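Putative methyltransferase from antibiotic biosynthesis pathway (Anabaena variabilis ATCC 29413, PDB 3EGE) probably transfers methyl groups from S-adenosylmethionine as a member of the methyltransferase superfamily, perhaps in antibiotic biosynthesis. Local coordinates at residues L141-L153 and S210-L223. Sequence-based numbering, arbitrary orientation. Where two conformers were deposited one is given.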
loop_
_atom_site.group_PDB
_atom_site.type_symbol
_atom_site.label_atom_id
_atom_site.label_comp_id
_atom_site.label_asym_id
_atom_site.label_seq_id
_atom_site.Cartn_x
_atom_site.Cartn_y
_atom_site.Cartn_z
ATOM N N LEU A 141 -11.950 12.780 -6.048
ATOM C CA LEU A 141 -12.394 11.383 -5.923
ATOM C C LEU A 141 -13.428 11.134 -4.833
ATOM O O LEU A 141 -14.442 10.447 -5.060
ATOM C CB LEU A 141 -11.168 10.457 -5.698
ATOM C CG LEU A 141 -11.358 8.930 -5.676
ATOM C CD1 LEU A 141 -12.090 8.453 -6.937
ATOM C CD2 LEU A 141 -9.999 8.179 -5.460
ATOM N N TYR A 142 -13.197 11.755 -3.680
ATOM C CA TYR A 142 -14.050 11.545 -2.506
ATOM C C TYR A 142 -15.387 12.260 -2.548
ATOM O O TYR A 142 -16.253 11.951 -1.740
ATOM C CB TYR A 142 -13.302 11.830 -1.219
ATOM C CG TYR A 142 -11.938 11.184 -1.222
ATOM C CD1 TYR A 142 -11.786 9.807 -1.408
ATOM C CD2 TYR A 142 -10.788 11.964 -1.042
ATOM C CE1 TYR A 142 -10.513 9.223 -1.436
ATOM C CE2 TYR A 142 -9.555 11.406 -1.061
ATOM C CZ TYR A 142 -9.407 10.042 -1.251
ATOM O OH TYR A 142 -8.132 9.561 -1.270
ATOM N N ASP A 143 -15.549 13.192 -3.481
ATOM C CA ASP A 143 -16.839 13.814 -3.715
ATOM C C ASP A 143 -17.813 12.869 -4.457
ATOM O O ASP A 143 -19.011 13.100 -4.449
ATOM C CB ASP A 143 -16.681 15.067 -4.539
ATOM C CG ASP A 143 -15.807 16.077 -3.894
ATOM O OD1 ASP A 143 -15.603 16.024 -2.656
ATOM O OD2 ASP A 143 -15.319 16.914 -4.668
ATOM N N TYR A 144 -17.275 11.856 -5.137
ATOM C CA TYR A 144 -18.059 10.824 -5.805
ATOM C C TYR A 144 -18.112 9.515 -5.029
ATOM O O TYR A 144 -19.136 8.816 -5.099
ATOM C CB TYR A 144 -17.518 10.548 -7.216
ATOM C CG TYR A 144 -17.600 11.742 -8.118
ATOM C CD1 TYR A 144 -18.757 12.007 -8.879
ATOM C CD2 TYR A 144 -16.521 12.621 -8.226
ATOM C CE1 TYR A 144 -18.820 13.134 -9.722
ATOM C CE2 TYR A 144 -16.568 13.725 -9.060
ATOM C CZ TYR A 144 -17.711 13.978 -9.813
ATOM O OH TYR A 144 -17.723 15.078 -10.626
ATOM N N PHE A 145 -17.017 9.176 -4.347
ATOM C CA PHE A 145 -16.875 7.910 -3.597
ATOM C C PHE A 145 -16.423 8.171 -2.152
ATOM O O PHE A 145 -15.269 7.885 -1.794
ATOM C CB PHE A 145 -15.904 6.985 -4.347
ATOM C CG PHE A 145 -16.321 6.708 -5.780
ATOM C CD1 PHE A 145 -17.525 6.069 -6.051
ATOM C CD2 PHE A 145 -15.509 7.100 -6.859
ATOM C CE1 PHE A 145 -17.918 5.812 -7.375
ATOM C CE2 PHE A 145 -15.899 6.872 -8.180
ATOM C CZ PHE A 145 -17.103 6.211 -8.439
ATOM N N PRO A 146 -17.346 8.684 -1.301
ATOM C CA PRO A 146 -16.961 9.074 0.100
ATOM C C PRO A 146 -16.433 7.939 0.978
ATOM O O PRO A 146 -15.620 8.177 1.890
ATOM C CB PRO A 146 -18.257 9.674 0.670
ATOM C CG PRO A 146 -19.348 9.069 -0.159
ATOM C CD PRO A 146 -18.776 8.940 -1.544
ATOM N N PHE A 147 -16.926 6.729 0.710
ATOM C CA PHE A 147 -16.492 5.525 1.411
ATOM C C PHE A 147 -14.983 5.297 1.391
ATOM O O PHE A 147 -14.429 4.792 2.378
ATOM C CB PHE A 147 -17.243 4.290 0.927
ATOM C CG PHE A 147 -17.195 4.084 -0.557
ATOM C CD1 PHE A 147 -16.105 3.433 -1.157
ATOM C CD2 PHE A 147 -18.244 4.555 -1.369
ATOM C CE1 PHE A 147 -16.052 3.266 -2.545
ATOM C CE2 PHE A 147 -18.204 4.376 -2.754
ATOM C CZ PHE A 147 -17.112 3.726 -3.337
ATOM N N LEU A 148 -14.314 5.666 0.300
ATOM C CA LEU A 148 -12.833 5.552 0.216
ATOM C C LEU A 148 -12.135 6.425 1.241
ATOM O O LEU A 148 -11.192 6.000 1.850
ATOM C CB LEU A 148 -12.321 5.933 -1.173
ATOM C CG LEU A 148 -12.765 5.113 -2.379
ATOM C CD1 LEU A 148 -12.190 5.743 -3.636
ATOM C CD2 LEU A 148 -12.372 3.626 -2.283
ATOM N N TRP A 149 -12.653 7.629 1.454
ATOM C CA TRP A 149 -12.121 8.585 2.409
ATOM C C TRP A 149 -12.378 8.148 3.855
ATOM O O TRP A 149 -11.483 8.199 4.715
ATOM C CB TRP A 149 -12.771 9.944 2.132
ATOM C CG TRP A 149 -12.192 11.077 2.909
ATOM C CD1 TRP A 149 -11.027 11.736 2.650
ATOM C CD2 TRP A 149 -12.777 11.720 4.044
ATOM N NE1 TRP A 149 -10.838 12.731 3.568
ATOM C CE2 TRP A 149 -11.880 12.744 4.446
ATOM C CE3 TRP A 149 -13.964 11.525 4.771
ATOM C CZ2 TRP A 149 -12.130 13.578 5.533
ATOM C CZ3 TRP A 149 -14.231 12.353 5.848
ATOM C CH2 TRP A 149 -13.309 13.373 6.230
ATOM N N GLU A 150 -13.624 7.744 4.090
ATOM C CA GLU A 150 -14.102 7.246 5.371
ATOM C C GLU A 150 -13.337 6.013 5.823
ATOM O O GLU A 150 -12.970 5.912 6.996
ATOM C CB GLU A 150 -15.593 6.911 5.278
ATOM C CG GLU A 150 -16.504 8.132 5.139
ATOM C CD GLU A 150 -17.902 7.818 4.588
ATOM O OE1 GLU A 150 -18.309 6.644 4.448
ATOM O OE2 GLU A 150 -18.598 8.777 4.252
ATOM N N ASP A 151 -13.070 5.096 4.897
ATOM C CA ASP A 151 -12.289 3.891 5.213
ATOM C C ASP A 151 -10.859 4.244 5.563
ATOM O O ASP A 151 -10.308 3.662 6.476
ATOM C CB ASP A 151 -12.299 2.876 4.062
ATOM C CG ASP A 151 -13.666 2.237 3.828
ATOM O OD1 ASP A 151 -14.572 2.338 4.701
ATOM O OD2 ASP A 151 -13.813 1.606 2.750
ATOM N N ALA A 152 -10.260 5.170 4.826
ATOM C CA ALA A 152 -8.906 5.621 5.089
ATOM C C ALA A 152 -8.809 6.340 6.446
ATOM O O ALA A 152 -7.844 6.158 7.187
ATOM C CB ALA A 152 -8.415 6.535 3.942
ATOM N N LEU A 153 -9.833 7.126 6.776
ATOM C CA LEU A 153 -9.861 7.887 8.024
ATOM C C LEU A 153 -9.963 7.021 9.291
ATOM O O LEU A 153 -9.675 7.506 10.387
ATOM C CB LEU A 153 -10.969 8.966 7.960
ATOM C CG LEU A 153 -11.020 10.052 9.030
ATOM C CD1 LEU A 153 -9.773 10.922 8.977
ATOM C CD2 LEU A 153 -12.296 10.877 8.885
ATOM N N SER A 210 -12.266 -1.470 -0.963
ATOM C CA SER A 210 -13.296 -0.553 -0.455
ATOM C C SER A 210 -14.578 -0.540 -1.289
ATOM O O SER A 210 -15.654 -0.423 -0.711
ATOM C CB SER A 210 -12.773 0.877 -0.278
ATOM O OG SER A 210 -12.033 1.011 0.927
ATOM N N PHE A 211 -14.471 -0.686 -2.612
ATOM C CA PHE A 211 -15.654 -0.724 -3.490
ATOM C C PHE A 211 -16.559 -1.932 -3.193
ATOM O O PHE A 211 -17.775 -1.763 -2.976
ATOM C CB PHE A 211 -15.278 -0.655 -4.998
ATOM C CG PHE A 211 -14.962 0.761 -5.510
ATOM C CD1 PHE A 211 -15.995 1.609 -5.940
ATOM C CD2 PHE A 211 -13.650 1.237 -5.565
ATOM C CE1 PHE A 211 -15.723 2.908 -6.421
ATOM C CE2 PHE A 211 -13.358 2.546 -6.030
ATOM C CZ PHE A 211 -14.393 3.385 -6.462
ATOM N N ALA A 212 -15.968 -3.136 -3.151
ATOM C CA ALA A 212 -16.732 -4.378 -2.862
ATOM C C ALA A 212 -17.355 -4.316 -1.462
ATOM O O ALA A 212 -18.525 -4.683 -1.266
ATOM C CB ALA A 212 -15.867 -5.610 -3.011
ATOM N N LEU A 213 -16.597 -3.792 -0.517
ATOM C CA LEU A 213 -17.071 -3.627 0.855
ATOM C C LEU A 213 -18.064 -2.487 1.055
ATOM O O LEU A 213 -18.707 -2.465 2.106
ATOM C CB LEU A 213 -15.886 -3.426 1.826
ATOM C CG LEU A 213 -14.916 -4.624 1.858
ATOM C CD1 LEU A 213 -13.626 -4.254 2.609
ATOM C CD2 LEU A 213 -15.604 -5.879 2.429
ATOM N N ALA A 214 -18.186 -1.550 0.099
ATOM C CA ALA A 214 -19.078 -0.386 0.265
ATOM C C ALA A 214 -20.521 -0.765 -0.050
ATOM O O ALA A 214 -20.761 -1.816 -0.647
ATOM C CB ALA A 214 -18.611 0.788 -0.604
ATOM N N ASN A 215 -21.480 0.055 0.414
ATOM C CA ASN A 215 -22.926 -0.090 0.042
ATOM C C ASN A 215 -22.955 0.067 -1.502
ATOM O O ASN A 215 -22.455 1.064 -2.043
ATOM C CB ASN A 215 -23.784 0.946 0.794
ATOM C CG ASN A 215 -25.246 1.025 0.308
ATOM O OD1 ASN A 215 -25.538 1.484 -0.806
ATOM N ND2 ASN A 215 -26.170 0.662 1.184
ATOM N N GLN A 216 -23.503 -0.932 -2.183
ATOM C CA GLN A 216 -23.463 -0.955 -3.650
ATOM C C GLN A 216 -24.337 0.089 -4.327
ATOM O O GLN A 216 -23.940 0.593 -5.392
ATOM C CB GLN A 216 -23.683 -2.385 -4.180
ATOM C CG GLN A 216 -22.618 -3.380 -3.666
ATOM C CD GLN A 216 -21.186 -3.019 -4.064
ATOM O OE1 GLN A 216 -20.820 -3.107 -5.226
ATOM N NE2 GLN A 216 -20.373 -2.659 -3.095
ATOM N N ASP A 217 -25.501 0.416 -3.743
ATOM C CA ASP A 217 -26.328 1.512 -4.289
ATOM C C ASP A 217 -25.546 2.844 -4.246
ATOM O O ASP A 217 -25.697 3.672 -5.132
ATOM C CB ASP A 217 -27.624 1.690 -3.505
ATOM C CG ASP A 217 -28.648 0.599 -3.753
ATOM O OD1 ASP A 217 -28.593 -0.127 -4.775
ATOM O OD2 ASP A 217 -29.560 0.527 -2.910
ATOM N N LEU A 218 -24.737 3.023 -3.197
ATOM C CA LEU A 218 -23.889 4.196 -3.001
ATOM C C LEU A 218 -22.836 4.276 -4.091
ATOM O O LEU A 218 -22.682 5.339 -4.718
ATOM C CB LEU A 218 -23.216 4.191 -1.608
ATOM C CG LEU A 218 -22.206 5.295 -1.241
ATOM C CD1 LEU A 218 -22.795 6.731 -1.412
ATOM C CD2 LEU A 218 -21.702 5.053 0.182
ATOM N N VAL A 219 -22.106 3.168 -4.288
ATOM C CA VAL A 219 -21.093 3.066 -5.375
ATOM C C VAL A 219 -21.739 3.437 -6.714
ATOM O O VAL A 219 -21.217 4.278 -7.470
ATOM C CB VAL A 219 -20.436 1.642 -5.512
ATOM C CG1 VAL A 219 -19.495 1.618 -6.738
ATOM C CG2 VAL A 219 -19.664 1.239 -4.218
ATOM N N GLU A 220 -22.902 2.843 -6.951
ATOM C CA GLU A 220 -23.662 3.056 -8.176
ATOM C C GLU A 220 -24.097 4.531 -8.401
ATOM O O GLU A 220 -23.992 5.056 -9.517
ATOM C CB GLU A 220 -24.832 2.072 -8.203
ATOM C CG GLU A 220 -25.534 1.962 -9.511
ATOM C CD GLU A 220 -24.613 1.563 -10.651
ATOM O OE1 GLU A 220 -23.724 0.681 -10.459
ATOM O OE2 GLU A 220 -24.802 2.167 -11.727
ATOM N N LYS A 221 -24.529 5.204 -7.342
ATOM C CA LYS A 221 -24.848 6.636 -7.419
ATOM C C LYS A 221 -23.612 7.465 -7.730
ATOM O O LYS A 221 -23.705 8.412 -8.496
ATOM C CB LYS A 221 -25.537 7.138 -6.144
ATOM C CG LYS A 221 -26.973 6.657 -5.995
ATOM C CD LYS A 221 -27.913 7.443 -6.875
ATOM C CE LYS A 221 -29.216 6.698 -7.126
ATOM N NZ LYS A 221 -29.041 5.453 -7.974
ATOM N N GLY A 222 -22.468 7.100 -7.133
ATOM C CA GLY A 222 -21.157 7.717 -7.449
ATOM C C GLY A 222 -20.771 7.540 -8.919
ATOM O O GLY A 222 -20.332 8.496 -9.577
ATOM N N LEU A 223 -20.963 6.326 -9.430
ATOM C CA LEU A 223 -20.764 6.014 -10.856
ATOM C C LEU A 223 -21.673 6.837 -11.774
ATOM O O LEU A 223 -21.218 7.336 -12.810
ATOM C CB LEU A 223 -20.967 4.514 -11.151
ATOM C CG LEU A 223 -19.982 3.526 -10.536
ATOM C CD1 LEU A 223 -20.448 2.085 -10.768
ATOM C CD2 LEU A 223 -18.573 3.769 -11.070
HETATM O O HOH W 1 -20.417 6.702 -3.876
HETATM O O HOH W 2 -15.966 0.512 1.841
#
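Phe147 acts as a knob, its ring lodged among Ser210, Phe211, Leu218 and Val219 where the chain turns from the short helix 209-213 into helix 216-231. The ring is directed there by a chi1 of 54°, which places CG between the backbone N and the carbonyl carbon. Ala214 CB covers one face in a CH-pi contact, 3.7 Å from the centroid of the Phe147 ring, while the rim at CZ presses on the face of Phe211, 3.5 Å from its CE1. Phe211 in turn directs its own edge at the face of Phe145, their planes inclined at 70°, so two successive T-shaped stacks unite the three rings in an aromatic cluster. The tight packing extends to Gly222, whose lack of a side chain lets the backbone of Tyr144 come close: Tyr144 O lies 3.3 Å from Gly222 CA. This cluster belongs to the largely helical part of the chain that accompanies the Rossmann-like methyltransferase sheet, and joins the start of helix 146-153, and the loop leading into it, to helices 209-213 and 216-231. Leu226 of the latter also touches Phe145. Beside the Phe145 and Phe147 rings a water donates to both Tyr144 O and Leu218 O, linking the two backbones there.

Away from the rings, at the Ser210-Asp151 end, the contact becomes polar and wetter. Ser210 OG donates to the anti lone pair of Asp151 OD2 at 2.6 Å, and a second water bridges that same carboxylate oxygen to Ser210 O. On the more open side, Pro146 CG approaches Leu218 CD1 no closer than 4.3 Å.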